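Local coordinates for purine nucleoside phosphorylase YlmD (Geobacillus stearothermophilus, PDB 6T1B), which catalyses the phosphorolysis of adenosine, inosine and S-methyl-5'-thioadenosine, also deaminates adenosine, and carries one catalytic and one probably structural zinc ion, at residues 16-19 / 20-23; 110-114 / 115-119. All blocks are in the same frame, centred on the assembly; numbering follows the deposited sequence.

Contact 1 (16-19 / 20-23); sequences CGAP and PFAG
The sulfur of Cys-16 sits over one face of the Phe-21 ring, SG lying 4.3 Å from the ring centroid and 28° off the ring normal. That offset places it above the CG/CD1 side of the face, with Phe-21 CG its closest carbon, 3.9 Å from SG. The Cys-16 SG is anti to the backbone N (chi1 176°) and therefore beside the carbonyl carbon, on the side where the chain turns back to bring up Phe-21. The methyl CB of Ala-18 approaches the same ring obliquely at Phe-21 CD1, 3.9 Å away, and also touches CD of Pro-20. Pro-19 and Pro-20 lie side by side and point the same way; their tight contact, Pro-19 CB to Pro-20 CD at 3.4 Å, comes with the shared peptide link.

Two backbone bonds wind the chain here. Phe-21 N donates to Ala-18 O at 2.9 Å, and Ala-22 N donates to Pro-19 O at 3.0 Å, both with N-H...O angles of 158°. A water links the two ends of the bend, hydrogen-bonded to Cys-16 O (2.8 Å) and Phe-21 O (3.1 Å).

Beyond the bend, Phe-21 packs on Tyr-130, Val-132 and Ala-175 of the other six-stranded sheet, while Tyr-238 receives Ala-18 and both prolines. The contact thus combines a Cys sulfur-aromatic pair with a short 3-10 turn, in the connection between antiparallel strands 13-16 and 25-29.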
loop_
_atom_site.group_PDB
_atom_site.type_symbol
_atom_site.label_atom_id
_atom_site.label_comp_id
_atom_site.label_asym_id
_atom_site.label_seq_id
_atom_site.Cartn_x
_atom_site.Cartn_y
_atom_site.Cartn_z
ATOM N N CYS A 16 -6.548 9.086 4.261
ATOM C CA CYS A 16 -5.661 8.828 5.392
ATOM C C CYS A 16 -5.691 10.060 6.285
ATOM O O CYS A 16 -5.191 11.122 5.895
ATOM C CB CYS A 16 -4.240 8.540 4.928
ATOM S SG CYS A 16 -3.124 8.334 6.347
ATOM N N GLY A 17 -6.291 9.933 7.466
ATOM C CA GLY A 17 -6.510 11.051 8.358
ATOM C C GLY A 17 -5.462 11.237 9.434
ATOM O O GLY A 17 -5.651 12.102 10.307
ATOM N N ALA A 18 -4.386 10.471 9.420
ATOM C CA ALA A 18 -3.321 10.686 10.384
ATOM C C ALA A 18 -2.755 12.095 10.202
ATOM O O ALA A 18 -2.473 12.499 9.063
ATOM C CB ALA A 18 -2.237 9.630 10.183
ATOM N N PRO A 19 -2.563 12.857 11.279
ATOM C CA PRO A 19 -2.193 14.284 11.149
ATOM C C PRO A 19 -0.970 14.519 10.279
ATOM O O PRO A 19 -0.959 15.478 9.490
ATOM C CB PRO A 19 -1.936 14.718 12.601
ATOM C CG PRO A 19 -2.804 13.830 13.399
ATOM C CD PRO A 19 -2.848 12.503 12.687
ATOM N N PRO A 20 0.074 13.685 10.363
ATOM C CA PRO A 20 1.267 13.950 9.537
ATOM C C PRO A 20 1.012 13.875 8.033
ATOM O O PRO A 20 1.848 14.349 7.260
ATOM C CB PRO A 20 2.275 12.882 9.991
ATOM C CG PRO A 20 1.776 12.405 11.312
ATOM C CD PRO A 20 0.280 12.529 11.259
ATOM N N PHE A 21 -0.104 13.299 7.592
ATOM C CA PHE A 21 -0.419 13.173 6.178
ATOM C C PHE A 21 -1.340 14.291 5.701
ATOM O O PHE A 21 -1.788 14.275 4.545
ATOM C CB PHE A 21 -1.001 11.776 5.903
ATOM C CG PHE A 21 0.007 10.664 6.051
ATOM C CD1 PHE A 21 0.286 10.101 7.276
ATOM C CD2 PHE A 21 0.673 10.189 4.940
ATOM C CE1 PHE A 21 1.223 9.098 7.404
ATOM C CE2 PHE A 21 1.599 9.184 5.061
ATOM C CZ PHE A 21 1.869 8.633 6.289
ATOM N N ALA A 22 -1.600 15.277 6.558
ATOM C CA ALA A 22 -2.540 16.334 6.207
ATOM C C ALA A 22 -2.063 17.165 5.019
ATOM O O ALA A 22 -2.892 17.758 4.313
ATOM C CB ALA A 22 -2.774 17.239 7.420
ATOM N N GLY A 23 -0.758 17.230 4.783
ATOM C CA GLY A 23 -0.221 17.950 3.642
ATOM C C GLY A 23 -0.175 17.175 2.343
ATOM O O GLY A 23 0.318 17.706 1.333
HETATM O O HOH W 1 -4.305 12.695 3.695
#

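Contact 2 (110-114 / 115-119); sequences LYTDE and AGVLL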
loop_
_atom_site.group_PDB
_atom_site.type_symbol
_atom_site.label_atom_id
_atom_site.label_comp_id
_atom_site.label_asym_id
_atom_site.label_seq_id
_atom_site.Cartn_x
_atom_site.Cartn_y
_atom_site.Cartn_z
ATOM N N LEU A 110 7.584 2.856 -4.236
ATOM C CA LEU A 110 8.001 4.056 -4.931
ATOM C C LEU A 110 8.115 5.178 -3.915
ATOM O O LEU A 110 7.416 5.173 -2.895
ATOM C CB LEU A 110 6.968 4.511 -5.967
ATOM C CG LEU A 110 6.672 3.537 -7.092
ATOM C CD1 LEU A 110 5.498 4.015 -7.925
ATOM C CD2 LEU A 110 7.905 3.294 -7.927
ATOM N N TYR A 111 8.970 6.155 -4.202
ATOM C CA TYR A 111 8.932 7.374 -3.408
ATOM C C TYR A 111 9.296 8.560 -4.279
ATOM O O TYR A 111 9.913 8.403 -5.334
ATOM C CB TYR A 111 9.825 7.334 -2.170
ATOM C CG TYR A 111 11.317 7.343 -2.369
ATOM C CD1 TYR A 111 12.033 8.533 -2.341
ATOM C CD2 TYR A 111 12.020 6.158 -2.493
ATOM C CE1 TYR A 111 13.408 8.540 -2.462
ATOM C CE2 TYR A 111 13.387 6.169 -2.609
ATOM C CZ TYR A 111 14.073 7.344 -2.596
ATOM O OH TYR A 111 15.448 7.321 -2.706
ATOM N N THR A 112 8.928 9.760 -3.828
ATOM C CA THR A 112 9.291 10.969 -4.547
ATOM C C THR A 112 9.387 12.135 -3.576
ATOM O O THR A 112 8.674 12.182 -2.563
ATOM C CB THR A 112 8.275 11.289 -5.651
ATOM O OG1 THR A 112 8.706 12.398 -6.441
ATOM C CG2 THR A 112 6.900 11.612 -5.068
ATOM N N ASP A 113 10.251 13.079 -3.906
ATOM C CA ASP A 113 10.316 14.332 -3.173
ATOM C C ASP A 113 9.754 15.504 -3.972
ATOM O O ASP A 113 9.888 16.653 -3.564
ATOM C CB ASP A 113 11.730 14.607 -2.642
ATOM C CG ASP A 113 12.740 14.856 -3.738
ATOM O OD1 ASP A 113 12.359 14.841 -4.911
ATOM O OD2 ASP A 113 13.933 15.065 -3.414
ATOM N N GLU A 114 9.047 15.222 -5.066
ATOM C CA GLU A 114 8.468 16.256 -5.905
ATOM C C GLU A 114 6.961 16.307 -5.720
ATOM O O GLU A 114 6.326 15.285 -5.459
ATOM C CB GLU A 114 8.798 16.005 -7.385
ATOM C CG GLU A 114 10.287 15.948 -7.650
ATOM C CD GLU A 114 10.666 15.861 -9.110
ATOM O OE1 GLU A 114 11.885 15.809 -9.374
ATOM O OE2 GLU A 114 9.779 15.843 -9.989
ATOM N N ALA A 115 6.395 17.501 -5.855
ATOM C CA ALA A 115 4.948 17.635 -5.931
ATOM C C ALA A 115 4.457 17.329 -7.346
ATOM O O ALA A 115 5.224 17.311 -8.314
ATOM C CB ALA A 115 4.506 19.036 -5.519
ATOM N N GLY A 116 3.152 17.104 -7.464
ATOM C CA GLY A 116 2.580 16.852 -8.776
ATOM C C GLY A 116 2.740 15.438 -9.281
ATOM O O GLY A 116 2.505 15.181 -10.465
ATOM N N VAL A 117 3.077 14.492 -8.413
ATOM C CA VAL A 117 3.356 13.111 -8.779
ATOM C C VAL A 117 2.554 12.234 -7.826
ATOM O O VAL A 117 2.820 12.228 -6.620
ATOM C CB VAL A 117 4.862 12.802 -8.652
ATOM C CG1 VAL A 117 5.133 11.350 -8.938
ATOM C CG2 VAL A 117 5.643 13.707 -9.572
ATOM N N LEU A 118 1.588 11.487 -8.344
ATOM C CA LEU A 118 0.757 10.628 -7.512
ATOM C C LEU A 118 1.282 9.208 -7.580
ATOM O O LEU A 118 1.146 8.541 -8.602
ATOM C CB LEU A 118 -0.714 10.688 -7.932
ATOM C CG LEU A 118 -1.656 10.076 -6.891
ATOM C CD1 LEU A 118 -1.824 10.969 -5.670
ATOM C CD2 LEU A 118 -3.011 9.708 -7.494
ATOM N N LEU A 119 1.867 8.716 -6.488
ATOM C CA LEU A 119 2.280 7.326 -6.421
ATOM C C LEU A 119 1.020 6.494 -6.276
ATOM O O LEU A 119 0.154 6.817 -5.449
ATOM C CB LEU A 119 3.192 7.104 -5.216
ATOM C CG LEU A 119 4.373 8.091 -5.147
ATOM C CD1 LEU A 119 5.191 7.766 -3.903
ATOM C CD2 LEU A 119 5.219 8.086 -6.360
HETATM O O HOH W 2 3.698 14.401 -5.390
#
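Leu-119 reaches across to the strand before it with both methyls: CD2 meets Leu-110 CB at 4.0 Å and Thr-112 CG2 at 4.1 Å, while CD1 lies 3.6 Å from Leu-110 O. This is a sheet-to-sheet connection, from strand 109-112 to strand 118-123, that begins with an ST turn at Thr-112. Its two halves run nearly opposite, 166° apart end to end, with Leu-110 CA and Leu-119 CA 6.8 Å apart. With OG1 anti to the backbone N (chi1 -174°), Thr-112 turns its hydroxyl to the bend and CG2 to Leu-119 and Val-117. Thr-112 OG1 accepts from Glu-114 N at 3.2 Å, with an N-H...O angle of 164°, and is also hydrogen-bonded to Val-88 O. An alanine here would probably leave both Glu-114 N and Val-88 O without their hydroxyl partner and open a gap beside Leu-119 CD2.

Farther out, Val-139 of strand 138-144 packs on both Thr-112 and Leu-119, and Val-75 backs Leu-110 and Val-117. At the bend, Glu-114 OE2 is hydrogen-bonded to Lys-90 N and Gly-116 O to Arg-93 NH1. A water spans the loop, hydrogen-bonded to Glu-114 O at 2.8 Å and to Val-117 O at 2.6 Å.

How the contacts relate
Contact 1 closes well before contact 2 opens along the chain, and the two do not touch: their centres are 16 Å apart and their nearest atoms about 8 Å. They are related through the two six-stranded sheets. Strand 118-123, entered from contact 2, lies in the same sheet as strands 13-16 and 25-29, which contact 1 connects, while strand 109-112 lies in the sheet on which contact 1 packs. Strand 138-144, which pairs with 109-112, carries His-143, a ligand of the catalytic zinc. The Leu-110 side chain lies about 9 Å from that of His-143, about 9 Å from bound inosine and about 14 Å from a zinc ion. Contact 1 lies away from these sites.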